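Local coordinates for protein apicoplast TIC22, putative (Plasmodium falciparum 3D7, PDB 4E6Z) that is an essential chaperone required for protein import into the apicoplast, the plastid of the malaria parasite, at residues Pro78-Thr83 / Thr261-Tyr266; Met102-Tyr107 / Leu168-Arg173. One frame throughout, in Å; residues are numbered along the deposited sequence.

Contact 1: residues Pro78-Thr83 / Thr261-Tyr266; sequences PVFLIT and TQSVKY
Pro78 and Ser263 mark the nearest approach of the two backbones, with CA atoms 6.4 Å apart, where strand 78-83 begins and helix 261-272 makes its first turn. The segment axes run 65° to one another, so strand and helix diverge from this crossing and the contact is confined to the first part of the strand. The two segment axes come no closer than 8.8 Å, a gap filled by side chains and one water. That water donates to Pro78 O at 2.7 Å and lies 3.0 Å from Ser263 OG, linking a strand carbonyl to the helix. The serine hydroxyl has one proton for two acceptors, the water and the carbonyl Leu104 O, so the two bonds probably alternate unless the water turns its second proton to the serine.

The arrangement illustrates how a C-terminal helix of a Tic22-like protein can lie across an N-terminal strand, here after 177 intervening residues. The strand pairs antiparallel with strand 129-134. Alternation along the strand turns Pro78 and Phe80 toward the helix and Val79 away from it.

Phe80 has the largest share of the contact. Its CG lies anti to the carbonyl carbon (chi1 -58°), which directs the ring to the helix. There CZ meets Ser263 O at 3.6 Å, with the oxygen at the ring edge and in its plane, while CE2 touches Ser263 CB. On the same ring CE1 comes within 3.7 Å of Tyr266 CD1; the two rings approach obliquely with their planes almost perpendicular, at 87°. Tyr266 OH is held by Glu110 of helix 106-119, which ties down the far end of that ring. Pro78 CG, meanwhile, packs against Ser263 CB and, at 4.2 Å, Val264 CG2.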
loop_
_atom_site.group_PDB
_atom_site.type_symbol
_atom_site.label_atom_id
_atom_site.label_comp_id
_atom_site.label_asym_id
_atom_site.label_seq_id
_atom_site.Cartn_x
_atom_site.Cartn_y
_atom_site.Cartn_z
ATOM N N PRO A 78 5.827 1.675 2.534
ATOM C CA PRO A 78 5.542 1.351 3.935
ATOM C C PRO A 78 4.300 0.480 4.068
ATOM O O PRO A 78 3.358 0.632 3.291
ATOM C CB PRO A 78 5.272 2.724 4.569
ATOM C CG PRO A 78 5.829 3.725 3.603
ATOM C CD PRO A 78 5.640 3.108 2.258
ATOM N N VAL A 79 4.314 -0.429 5.039
ATOM C CA VAL A 79 3.142 -1.220 5.396
ATOM C C VAL A 79 2.989 -1.190 6.916
ATOM O O VAL A 79 3.983 -1.204 7.650
ATOM C CB VAL A 79 3.271 -2.676 4.921
ATOM C CG1 VAL A 79 2.075 -3.509 5.403
ATOM C CG2 VAL A 79 3.400 -2.727 3.413
ATOM N N PHE A 80 1.749 -1.147 7.389
ATOM C CA PHE A 80 1.499 -0.939 8.809
ATOM C C PHE A 80 0.728 -2.075 9.461
ATOM O O PHE A 80 -0.220 -2.609 8.892
ATOM C CB PHE A 80 0.787 0.395 9.034
ATOM C CG PHE A 80 1.543 1.570 8.497
ATOM C CD1 PHE A 80 2.430 2.270 9.299
ATOM C CD2 PHE A 80 1.389 1.960 7.175
ATOM C CE1 PHE A 80 3.140 3.349 8.795
ATOM C CE2 PHE A 80 2.094 3.033 6.667
ATOM C CZ PHE A 80 2.968 3.731 7.478
ATOM N N LEU A 81 1.160 -2.441 10.664
ATOM C CA LEU A 81 0.486 -3.467 11.445
ATOM C C LEU A 81 0.204 -2.955 12.846
ATOM O O LEU A 81 0.829 -2.004 13.314
ATOM C CB LEU A 81 1.333 -4.737 11.526
ATOM C CG LEU A 81 1.637 -5.531 10.256
ATOM C CD1 LEU A 81 2.851 -4.958 9.565
ATOM C CD2 LEU A 81 1.881 -6.988 10.595
ATOM N N ILE A 82 -0.748 -3.584 13.519
ATOM C CA ILE A 82 -1.004 -3.279 14.916
ATOM C C ILE A 82 -0.343 -4.380 15.740
ATOM O O ILE A 82 -0.511 -5.564 15.457
ATOM C CB ILE A 82 -2.513 -3.171 15.222
ATOM C CG1 ILE A 82 -3.109 -1.927 14.555
ATOM C CG2 ILE A 82 -2.750 -3.094 16.722
ATOM C CD1 ILE A 82 -3.093 -1.958 13.051
ATOM N N THR A 83 0.440 -3.991 16.737
ATOM C CA THR A 83 1.200 -4.966 17.505
ATOM C C THR A 83 1.158 -4.651 18.986
ATOM O O THR A 83 0.728 -3.568 19.385
ATOM C CB THR A 83 2.683 -4.980 17.076
ATOM O OG1 THR A 83 3.315 -3.760 17.487
ATOM C CG2 THR A 83 2.814 -5.135 15.564
ATOM N N THR A 261 2.513 9.758 0.012
ATOM C CA THR A 261 3.351 10.713 0.732
ATOM C C THR A 261 2.942 10.783 2.204
ATOM O O THR A 261 3.760 11.084 3.072
ATOM C CB THR A 261 3.307 12.122 0.108
ATOM O OG1 THR A 261 1.976 12.646 0.184
ATOM C CG2 THR A 261 3.759 12.080 -1.347
ATOM N N GLN A 262 1.674 10.500 2.479
ATOM C CA GLN A 262 1.195 10.457 3.855
ATOM C C GLN A 262 1.755 9.257 4.618
ATOM O O GLN A 262 2.202 9.393 5.757
ATOM C CB GLN A 262 -0.334 10.464 3.907
ATOM C CG GLN A 262 -0.948 11.842 3.738
ATOM C CD GLN A 262 -2.384 11.896 4.219
ATOM O OE1 GLN A 262 -3.100 10.892 4.195
ATOM N NE2 GLN A 262 -2.814 13.071 4.669
ATOM N N SER A 263 1.731 8.085 3.988
ATOM C CA SER A 263 2.318 6.893 4.586
ATOM C C SER A 263 3.771 7.142 4.972
ATOM O O SER A 263 4.207 6.776 6.066
ATOM C CB SER A 263 2.242 5.705 3.626
ATOM O OG SER A 263 0.899 5.340 3.370
ATOM N N VAL A 264 4.519 7.768 4.069
ATOM C CA VAL A 264 5.933 8.041 4.309
ATOM C C VAL A 264 6.107 9.066 5.427
ATOM O O VAL A 264 6.917 8.881 6.336
ATOM C CB VAL A 264 6.646 8.532 3.034
ATOM C CG1 VAL A 264 8.084 8.918 3.347
ATOM C CG2 VAL A 264 6.601 7.458 1.960
ATOM N N LYS A 265 5.334 10.142 5.353
ATOM C CA LYS A 265 5.356 11.189 6.363
ATOM C C LYS A 265 5.024 10.615 7.742
ATOM O O LYS A 265 5.512 11.097 8.763
ATOM C CB LYS A 265 4.343 12.269 5.986
ATOM C CG LYS A 265 4.778 13.692 6.269
ATOM C CD LYS A 265 4.101 14.646 5.296
ATOM C CE LYS A 265 2.623 14.310 5.136
ATOM N NZ LYS A 265 1.994 15.056 4.008
ATOM N N TYR A 266 4.192 9.576 7.759
ATOM C CA TYR A 266 3.731 8.955 8.999
ATOM C C TYR A 266 4.855 8.223 9.725
ATOM O O TYR A 266 4.799 8.032 10.939
ATOM C CB TYR A 266 2.580 7.987 8.712
ATOM C CG TYR A 266 1.848 7.517 9.945
ATOM C CD1 TYR A 266 2.256 6.381 10.629
ATOM C CD2 TYR A 266 0.743 8.209 10.424
ATOM C CE1 TYR A 266 1.590 5.951 11.758
ATOM C CE2 TYR A 266 0.071 7.786 11.552
ATOM C CZ TYR A 266 0.498 6.656 12.214
ATOM O OH TYR A 266 -0.166 6.227 13.336
HETATM O O HOH W 1 2.069 2.765 2.241
#

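Contact 2: residues Met102-Tyr107 / Leu168-Arg173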
loop_
_atom_site.group_PDB
_atom_site.type_symbol
_atom_site.label_atom_id
_atom_site.label_comp_id
_atom_site.label_asym_id
_atom_site.label_seq_id
_atom_site.Cartn_x
_atom_site.Cartn_y
_atom_site.Cartn_z
HETATM N N MSE A 102 -2.369 -6.340 7.380
HETATM C CA MSE A 102 -1.331 -5.399 6.992
HETATM C C MSE A 102 -1.953 -4.272 6.176
HETATM O O MSE A 102 -2.620 -4.521 5.177
HETATM C CB MSE A 102 -0.270 -6.113 6.166
HETATM C CG MSE A 102 0.285 -7.340 6.842
HETATM SE SE MSE A 102 1.653 -8.224 5.782
HETATM C CE MSE A 102 0.617 -8.613 4.171
ATOM N N PHE A 103 -1.751 -3.034 6.614
ATOM C CA PHE A 103 -2.400 -1.888 5.984
ATOM C C PHE A 103 -1.415 -1.059 5.164
ATOM O O PHE A 103 -0.302 -0.778 5.607
ATOM C CB PHE A 103 -3.068 -1.004 7.040
ATOM C CG PHE A 103 -4.117 -1.714 7.853
ATOM C CD1 PHE A 103 -5.448 -1.677 7.472
ATOM C CD2 PHE A 103 -3.768 -2.421 8.999
ATOM C CE1 PHE A 103 -6.416 -2.332 8.212
ATOM C CE2 PHE A 103 -4.734 -3.076 9.750
ATOM C CZ PHE A 103 -6.063 -3.031 9.357
ATOM N N LEU A 104 -1.831 -0.670 3.963
ATOM C CA LEU A 104 -1.020 0.215 3.134
ATOM C C LEU A 104 -1.180 1.660 3.590
ATOM O O LEU A 104 -0.323 2.503 3.323
ATOM C CB LEU A 104 -1.383 0.060 1.656
ATOM C CG LEU A 104 -0.714 -1.132 0.966
ATOM C CD1 LEU A 104 -1.491 -1.579 -0.264
ATOM C CD2 LEU A 104 0.730 -0.798 0.605
ATOM N N CYS A 105 -2.281 1.936 4.287
ATOM C CA CYS A 105 -2.547 3.271 4.823
ATOM C C CYS A 105 -2.560 3.232 6.343
ATOM O O CYS A 105 -3.321 2.469 6.939
ATOM C CB CYS A 105 -3.877 3.817 4.296
ATOM S SG CYS A 105 -4.380 5.406 5.009
ATOM N N PRO A 106 -1.713 4.062 6.973
ATOM C CA PRO A 106 -1.514 4.041 8.428
ATOM C C PRO A 106 -2.776 4.448 9.180
ATOM O O PRO A 106 -2.952 4.063 10.333
ATOM C CB PRO A 106 -0.414 5.087 8.642
ATOM C CG PRO A 106 -0.556 6.016 7.465
ATOM C CD PRO A 106 -0.933 5.131 6.322
ATOM N N TYR A 107 -3.640 5.222 8.536
ATOM C CA TYR A 107 -4.858 5.686 9.191
ATOM C C TYR A 107 -5.924 4.593 9.220
ATOM O O TYR A 107 -6.784 4.589 10.093
ATOM C CB TYR A 107 -5.369 6.972 8.536
ATOM C CG TYR A 107 -4.330 8.072 8.538
ATOM C CD1 TYR A 107 -3.946 8.690 9.722
ATOM C CD2 TYR A 107 -3.718 8.479 7.360
ATOM C CE1 TYR A 107 -2.988 9.689 9.730
ATOM C CE2 TYR A 107 -2.761 9.477 7.357
ATOM C CZ TYR A 107 -2.400 10.079 8.545
ATOM O OH TYR A 107 -1.447 11.072 8.544
ATOM N N LEU A 168 -3.235 -8.268 3.101
ATOM C CA LEU A 168 -2.879 -6.895 2.761
ATOM C C LEU A 168 -4.138 -6.068 2.506
ATOM O O LEU A 168 -5.002 -6.468 1.727
ATOM C CB LEU A 168 -1.964 -6.877 1.532
ATOM C CG LEU A 168 -1.402 -5.534 1.050
ATOM C CD1 LEU A 168 -0.469 -4.919 2.080
ATOM C CD2 LEU A 168 -0.683 -5.711 -0.280
ATOM N N ILE A 169 -4.236 -4.919 3.165
ATOM C CA ILE A 169 -5.387 -4.034 3.008
ATOM C C ILE A 169 -5.022 -2.719 2.317
ATOM O O ILE A 169 -4.340 -1.876 2.902
ATOM C CB ILE A 169 -6.007 -3.682 4.375
ATOM C CG1 ILE A 169 -6.195 -4.941 5.224
ATOM C CG2 ILE A 169 -7.324 -2.938 4.183
ATOM C CD1 ILE A 169 -7.094 -5.972 4.586
ATOM N N SER A 170 -5.489 -2.539 1.082
ATOM C CA SER A 170 -5.265 -1.286 0.367
ATOM C C SER A 170 -5.910 -0.121 1.106
ATOM O O SER A 170 -6.836 -0.312 1.883
ATOM C CB SER A 170 -5.813 -1.357 -1.064
ATOM O OG SER A 170 -5.011 -2.181 -1.887
ATOM N N SER A 171 -5.407 1.085 0.863
ATOM C CA SER A 171 -5.989 2.287 1.445
ATOM C C SER A 171 -7.483 2.342 1.170
ATOM O O SER A 171 -7.915 2.277 0.018
ATOM C CB SER A 171 -5.315 3.538 0.881
ATOM O OG SER A 171 -5.968 4.714 1.330
ATOM N N LYS A 172 -8.271 2.461 2.231
ATOM C CA LYS A 172 -9.721 2.512 2.097
ATOM C C LYS A 172 -10.135 3.665 1.183
ATOM O O LYS A 172 -11.028 3.523 0.354
ATOM C CB LYS A 172 -10.372 2.667 3.471
ATOM C CG LYS A 172 -11.887 2.639 3.458
ATOM C CD LYS A 172 -12.447 3.082 4.801
ATOM C CE LYS A 172 -13.951 2.880 4.869
ATOM N NZ LYS A 172 -14.322 1.434 4.858
ATOM N N ARG A 173 -9.466 4.802 1.340
ATOM C CA ARG A 173 -9.788 6.006 0.585
ATOM C C ARG A 173 -9.388 5.897 -0.895
ATOM O O ARG A 173 -10.043 6.467 -1.764
ATOM C CB ARG A 173 -9.120 7.222 1.237
ATOM C CG ARG A 173 -9.425 8.542 0.556
ATOM C CD ARG A 173 -8.658 9.689 1.200
ATOM N NE ARG A 173 -7.213 9.492 1.123
ATOM C CZ ARG A 173 -6.313 10.450 1.332
ATOM N NH1 ARG A 173 -6.707 11.682 1.623
ATOM N NH2 ARG A 173 -5.018 10.174 1.241
HETATM O O HOH W 2 -4.669 0.327 4.325
#
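Two neighbouring parallel strands, 97-103 and 164-169, end level with one another here and each turns through a short loop into a helix, so Met102 to Cys105 run beside Leu168 to Ser171 with directions only 12° apart. This pair of strand-to-helix turns shows the parallel register continuing past the sheet: Met102 bridges Leu168, Phe103 bridges Ile169, and in the loops Cys105 still lies level with Ser171.

Ile169 grips the opposite backbone from both its polar atoms. Its N donates to Met102 O at 2.6 Å, nearly straight in line with the carbonyl, and its O accepts from Leu104 N at 3.0 Å, the donor tilted out of the carbonyl plane. The same oxygen takes a second bond from a water that in turn accepts from Cys105 N, knitting the first loop to the end of the strand.

On one face of the sheet Phe103 and Ile169 lie side by side and point the same way, with Phe103 CD1 3.7 Å from Ile169 CB; the water sits at the edge of the phenyl ring, in its plane. On the other, the selenomethionine Met102 bends at its last torsion, so that CE reaches Leu168 CB at a right-angled crossing. Leu168 has CG anti to its own N (chi1 -177°), and this brings CD1 to Leu104 CG, while Leu104 CD1 reaches over Ser170 CA.

Each helix is preceded by an N-cap residue. Cys105 SG weakly accepts from Tyr107 N at 3.6 Å, Ser171 OG weakly from Gln174 N, and the two caps touch through their CB atoms, 3.7 Å apart.

Overall arrangement
Both contacts are buried, their centres 9 Å apart, and contact 2 is nested inside the chain loop that contact 1 closes. They share neighbours directly: Phe80 N probably bonds to Phe103 O, so strand 78-83 borders strand 97-103, and a serine-to-carbonyl link joins the helix of contact 1 to the first loop of contact 2. Their chemistry follows their elements. Contact 2 joins adjacent parallel strands and relies on direct backbone hydrogen bonds, with apolar side chains on both faces; contact 1 sets a helix against a strand and relies on rings, small apolar groups and a water bridge, covering less than half the area.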